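Local coordinates for protein nigritoxine (Vibrio nigripulchritudo, PDB 5M41) that acts as a bacterial toxin against crustaceans and insects and has a new fold, at residues N39-Q51 and L203-E217. Sequence-based numbering, arbitrary orientation.
Sequences NLYQFAIIEVLSQ and LLDVLPRSAKGAARE
Ala214 lies over one face of the Phe43 ring, its CA nearly above the ring centre at 3.8 Å from the centroid, a CH-pi contact, while Glu217 OE1 reaches the edge, near the ring plane, at CE1. Phe43 CG stands anti to its carbonyl carbon (chi1 -76°), which lays the ring along the backbone of 206-215; a small alanine lets it come that close, and Tyr257 of helix 253-264 packs against both residues. The Arg216 guanidinium has Ser50 OG merely lying over one face and Glu47 OE1 at its edge, 3.3 Å from NH1, in a salt bridge whose hydrogen bond is weak, the carboxylate turned 50° from the guanidinium. Glu47 bends at its second torsion, and its carboxylate also lies against the aliphatic part of Lys212.

The contact packs helix 34-54 across helix 206-215, the axes of the two segments passing 6.7 Å apart at 79°. Gly213, without a side chain, lets its CA approach Phe43 O to 3.3 Å in a nearly straight CA-H...O contact. Ala44 N lies 3.5 Å from Ser210 CA, so the backbones meet, with the alanine methyl turned to one side. Ser210 OG donates to Leu40 O at 2.6 Å, sharing that carbonyl with Ala44 N, and is also hydrogen-bonded to Tyr257 OH. Beyond it Leu40 spreads its methyls onto Val206 and Leu207, its CD1 3.8 Å from Leu207 CD2, and the branched Val206 also meets the Tyr41 ring, whose hydroxyl is bonded to Asn85.

Small residues thus bring two helices into backbone contact, a buried serine ties them, and the one salt bridge, probably weakened by solvent, is left to exposed Arg216 and partly exposed Glu47.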
loop_
_atom_site.group_PDB
_atom_site.type_symbol
_atom_site.label_atom_id
_atom_site.label_comp_id
_atom_site.label_asym_id
_atom_site.label_seq_id
_atom_site.Cartn_x
_atom_site.Cartn_y
_atom_site.Cartn_z
ATOM N N ASN A 39 19.045 28.845 11.087
ATOM C CA ASN A 39 18.402 28.230 12.242
ATOM C C ASN A 39 19.100 26.909 12.590
ATOM O O ASN A 39 19.318 26.600 13.756
ATOM C CB ASN A 39 16.938 27.917 11.940
ATOM C CG ASN A 39 16.035 29.142 11.974
ATOM O OD1 ASN A 39 14.869 29.052 11.598
ATOM N ND2 ASN A 39 16.556 30.266 12.366
ATOM N N LEU A 40 19.395 26.108 11.569
ATOM C CA LEU A 40 20.145 24.863 11.788
ATOM C C LEU A 40 21.467 25.164 12.527
ATOM O O LEU A 40 21.809 24.500 13.536
ATOM C CB LEU A 40 20.414 24.184 10.438
ATOM C CG LEU A 40 21.050 22.810 10.298
ATOM C CD1 LEU A 40 20.830 22.285 8.861
ATOM C CD2 LEU A 40 22.554 22.892 10.555
ATOM N N TYR A 41 22.240 26.118 12.003
ATOM C CA TYR A 41 23.513 26.440 12.666
ATOM C C TYR A 41 23.283 26.996 14.071
ATOM O O TYR A 41 24.007 26.654 15.018
ATOM C CB TYR A 41 24.337 27.407 11.827
ATOM C CG TYR A 41 25.396 26.675 10.995
ATOM C CD1 TYR A 41 26.500 26.089 11.613
ATOM C CD2 TYR A 41 25.271 26.542 9.609
ATOM C CE1 TYR A 41 27.464 25.408 10.871
ATOM C CE2 TYR A 41 26.240 25.869 8.864
ATOM C CZ TYR A 41 27.335 25.307 9.505
ATOM O OH TYR A 41 28.324 24.653 8.773
ATOM N N GLN A 42 22.237 27.820 14.197
ATOM C CA GLN A 42 21.908 28.443 15.457
ATOM C C GLN A 42 21.646 27.386 16.524
ATOM O O GLN A 42 22.134 27.521 17.647
ATOM C CB GLN A 42 20.691 29.339 15.288
ATOM C CG GLN A 42 20.272 30.066 16.535
ATOM C CD GLN A 42 20.804 31.466 16.543
ATOM O OE1 GLN A 42 21.952 31.715 16.159
ATOM N NE2 GLN A 42 19.974 32.402 16.977
ATOM N N PHE A 43 20.867 26.350 16.179
ATOM C CA PHE A 43 20.584 25.263 17.126
ATOM C C PHE A 43 21.825 24.451 17.490
ATOM O O PHE A 43 21.969 24.051 18.646
ATOM C CB PHE A 43 19.499 24.320 16.600
ATOM C CG PHE A 43 18.094 24.876 16.695
ATOM C CD1 PHE A 43 17.596 25.368 17.907
ATOM C CD2 PHE A 43 17.240 24.844 15.582
ATOM C CE1 PHE A 43 16.294 25.867 18.013
ATOM C CE2 PHE A 43 15.932 25.328 15.682
ATOM C CZ PHE A 43 15.459 25.849 16.894
ATOM N N ALA A 44 22.697 24.183 16.500
ATOM C CA ALA A 44 24.007 23.578 16.767
ATOM C C ALA A 44 24.839 24.386 17.786
ATOM O O ALA A 44 25.424 23.817 18.727
ATOM C CB ALA A 44 24.799 23.388 15.474
ATOM N N ILE A 45 24.907 25.697 17.580
ATOM C CA ILE A 45 25.597 26.594 18.509
ATOM C C ILE A 45 24.990 26.479 19.912
ATOM O O ILE A 45 25.721 26.286 20.899
ATOM C CB ILE A 45 25.560 28.058 18.042
ATOM C CG1 ILE A 45 26.326 28.212 16.729
ATOM C CG2 ILE A 45 26.223 28.976 19.077
ATOM C CD1 ILE A 45 25.997 29.514 16.005
ATOM N N ILE A 46 23.664 26.603 19.993
ATOM C CA ILE A 46 22.942 26.432 21.258
ATOM C C ILE A 46 23.337 25.126 21.952
ATOM O O ILE A 46 23.629 25.125 23.148
ATOM C CB ILE A 46 21.413 26.485 21.082
ATOM C CG1 ILE A 46 20.958 27.930 20.805
ATOM C CG2 ILE A 46 20.726 26.005 22.355
ATOM C CD1 ILE A 46 19.598 28.047 20.113
ATOM N N GLU A 47 23.374 24.023 21.210
ATOM C CA GLU A 47 23.781 22.768 21.807
ATOM C C GLU A 47 25.182 22.859 22.422
ATOM O O GLU A 47 25.412 22.374 23.537
ATOM C CB GLU A 47 23.660 21.609 20.818
ATOM C CG GLU A 47 24.144 20.253 21.317
ATOM C CD GLU A 47 23.403 19.728 22.553
ATOM O OE1 GLU A 47 22.307 20.221 22.903
ATOM O OE2 GLU A 47 23.933 18.798 23.180
ATOM N N VAL A 48 26.122 23.470 21.709
ATOM C CA VAL A 48 27.507 23.502 22.173
ATOM C C VAL A 48 27.645 24.449 23.375
ATOM O O VAL A 48 28.334 24.128 24.343
ATOM C CB VAL A 48 28.506 23.798 21.023
ATOM C CG1 VAL A 48 29.928 23.984 21.539
ATOM C CG2 VAL A 48 28.447 22.678 19.990
ATOM N N LEU A 49 26.963 25.591 23.330
ATOM C CA LEU A 49 26.904 26.456 24.501
ATOM C C LEU A 49 26.340 25.728 25.733
ATOM O O LEU A 49 26.900 25.893 26.814
ATOM C CB LEU A 49 26.131 27.748 24.236
ATOM C CG LEU A 49 26.629 28.657 23.113
ATOM C CD1 LEU A 49 25.689 29.840 22.979
ATOM C CD2 LEU A 49 28.058 29.140 23.361
ATOM N N SER A 50 25.275 24.922 25.585
ATOM C CA SER A 50 24.739 24.145 26.720
ATOM C C SER A 50 25.804 23.226 27.305
ATOM O O SER A 50 25.926 23.090 28.525
ATOM C CB SER A 50 23.528 23.289 26.332
ATOM O OG SER A 50 22.514 24.106 25.777
ATOM N N GLN A 51 26.575 22.596 26.431
ATOM C CA GLN A 51 27.627 21.710 26.884
ATOM C C GLN A 51 28.736 22.486 27.612
ATOM O O GLN A 51 29.218 22.056 28.670
ATOM C CB GLN A 51 28.155 20.844 25.743
ATOM C CG GLN A 51 29.146 19.787 26.211
ATOM C CD GLN A 51 29.657 18.897 25.088
ATOM O OE1 GLN A 51 30.568 18.086 25.293
ATOM N NE2 GLN A 51 29.087 19.047 23.900
ATOM N N LEU A 203 29.053 18.583 7.536
ATOM C CA LEU A 203 27.832 18.629 8.340
ATOM C C LEU A 203 27.641 17.373 9.211
ATOM O O LEU A 203 26.723 17.303 10.009
ATOM C CB LEU A 203 26.604 18.856 7.432
ATOM C CG LEU A 203 26.424 20.233 6.766
ATOM C CD1 LEU A 203 25.252 20.224 5.803
ATOM C CD2 LEU A 203 26.207 21.318 7.807
ATOM N N LEU A 204 28.488 16.367 9.025
ATOM C CA LEU A 204 28.336 15.073 9.718
ATOM C C LEU A 204 27.977 15.212 11.197
ATOM O O LEU A 204 26.984 14.647 11.672
ATOM C CB LEU A 204 29.629 14.242 9.561
ATOM C CG LEU A 204 29.732 12.921 10.348
ATOM C CD1 LEU A 204 28.650 11.959 9.864
ATOM C CD2 LEU A 204 31.132 12.279 10.233
ATOM N N ASP A 205 28.783 15.962 11.940
ATOM C CA ASP A 205 28.551 16.105 13.375
ATOM C C ASP A 205 27.765 17.363 13.734
ATOM O O ASP A 205 27.257 17.454 14.827
ATOM C CB ASP A 205 29.862 16.038 14.146
ATOM C CG ASP A 205 30.302 14.593 14.413
ATOM O OD1 ASP A 205 29.891 14.052 15.452
ATOM O OD2 ASP A 205 31.064 14.010 13.599
ATOM N N VAL A 206 27.664 18.320 12.806
ATOM C CA VAL A 206 26.855 19.535 13.020
ATOM C C VAL A 206 25.370 19.186 13.125
ATOM O O VAL A 206 24.649 19.708 13.977
ATOM C CB VAL A 206 27.035 20.573 11.870
ATOM C CG1 VAL A 206 26.119 21.778 12.084
ATOM C CG2 VAL A 206 28.487 21.044 11.767
ATOM N N LEU A 207 24.910 18.305 12.249
ATOM C CA LEU A 207 23.477 17.995 12.168
ATOM C C LEU A 207 22.887 17.416 13.460
ATOM O O LEU A 207 21.878 17.932 13.951
ATOM C CB LEU A 207 23.203 17.082 10.966
ATOM C CG LEU A 207 23.399 17.778 9.614
ATOM C CD1 LEU A 207 23.458 16.766 8.445
ATOM C CD2 LEU A 207 22.273 18.797 9.447
ATOM N N PRO A 208 23.506 16.341 14.028
ATOM C CA PRO A 208 23.009 15.825 15.309
ATOM C C PRO A 208 23.077 16.852 16.440
ATOM O O PRO A 208 22.218 16.854 17.312
ATOM C CB PRO A 208 23.967 14.641 15.625
ATOM C CG PRO A 208 25.142 14.781 14.706
ATOM C CD PRO A 208 24.621 15.528 13.503
ATOM N N ARG A 209 24.084 17.722 16.439
ATOM C CA ARG A 209 24.100 18.809 17.431
ATOM C C ARG A 209 22.997 19.798 17.186
ATOM O O ARG A 209 22.395 20.307 18.136
ATOM C CB ARG A 209 25.448 19.537 17.482
ATOM C CG ARG A 209 26.575 18.597 17.884
ATOM C CD ARG A 209 27.872 19.332 18.210
ATOM N NE ARG A 209 28.744 18.400 18.896
ATOM C CZ ARG A 209 29.882 17.940 18.417
ATOM N NH1 ARG A 209 30.352 18.340 17.222
ATOM N NH2 ARG A 209 30.557 17.073 19.141
ATOM N N SER A 210 22.736 20.088 15.916
ATOM C CA SER A 210 21.636 20.986 15.578
ATOM C C SER A 210 20.326 20.351 16.079
ATOM O O SER A 210 19.555 20.989 16.773
ATOM C CB SER A 210 21.612 21.269 14.070
ATOM O OG SER A 210 20.569 22.196 13.758
ATOM N N ALA A 211 20.122 19.068 15.786
ATOM C CA ALA A 211 18.910 18.366 16.187
ATOM C C ALA A 211 18.770 18.406 17.721
ATOM O O ALA A 211 17.663 18.609 18.260
ATOM C CB ALA A 211 18.952 16.926 15.700
ATOM N N LYS A 212 19.890 18.238 18.423
ATOM C CA LYS A 212 19.846 18.272 19.879
ATOM C C LYS A 212 19.494 19.661 20.375
ATOM O O LYS A 212 18.722 19.800 21.313
ATOM C CB LYS A 212 21.176 17.860 20.475
ATOM C CG LYS A 212 21.240 16.402 20.864
ATOM C CD LYS A 212 22.617 16.008 21.405
ATOM C CE LYS A 212 23.636 15.841 20.272
ATOM N NZ LYS A 212 24.896 15.224 20.790
ATOM N N GLY A 213 20.071 20.687 19.758
ATOM C CA GLY A 213 19.753 22.064 20.114
ATOM C C GLY A 213 18.270 22.319 19.921
ATOM O O GLY A 213 17.621 22.922 20.767
ATOM N N ALA A 214 17.727 21.834 18.812
ATOM C CA ALA A 214 16.312 22.033 18.546
ATOM C C ALA A 214 15.423 21.305 19.580
ATOM O O ALA A 214 14.379 21.829 19.927
ATOM C CB ALA A 214 15.961 21.621 17.126
ATOM N N ALA A 215 15.840 20.124 20.063
ATOM C CA ALA A 215 15.061 19.371 21.055
ATOM C C ALA A 215 15.045 20.054 22.409
ATOM O O ALA A 215 14.166 19.788 23.197
ATOM C CB ALA A 215 15.595 17.948 21.220
ATOM N N ARG A 216 16.026 20.922 22.665
ATOM C CA ARG A 216 16.086 21.745 23.870
ATOM C C ARG A 216 15.133 22.914 23.825
ATOM O O ARG A 216 14.899 23.507 24.838
ATOM C CB ARG A 216 17.478 22.377 24.062
ATOM C CG ARG A 216 18.639 21.432 24.111
ATOM C CD ARG A 216 19.912 22.236 24.338
ATOM N NE ARG A 216 20.088 22.399 25.765
ATOM C CZ ARG A 216 20.658 21.479 26.537
ATOM N NH1 ARG A 216 21.147 20.357 26.006
ATOM N NH2 ARG A 216 20.757 21.691 27.826
ATOM N N GLU A 217 14.651 23.297 22.645
ATOM C CA GLU A 217 13.810 24.493 22.509
ATOM C C GLU A 217 12.477 24.347 23.300
ATOM O O GLU A 217 11.652 23.533 22.936
ATOM C CB GLU A 217 13.545 24.743 21.017
ATOM C CG GLU A 217 12.849 26.046 20.681
ATOM C CD GLU A 217 13.740 27.259 20.907
ATOM O OE1 GLU A 217 14.962 27.087 21.141
ATOM O OE2 GLU A 217 13.215 28.386 20.845
#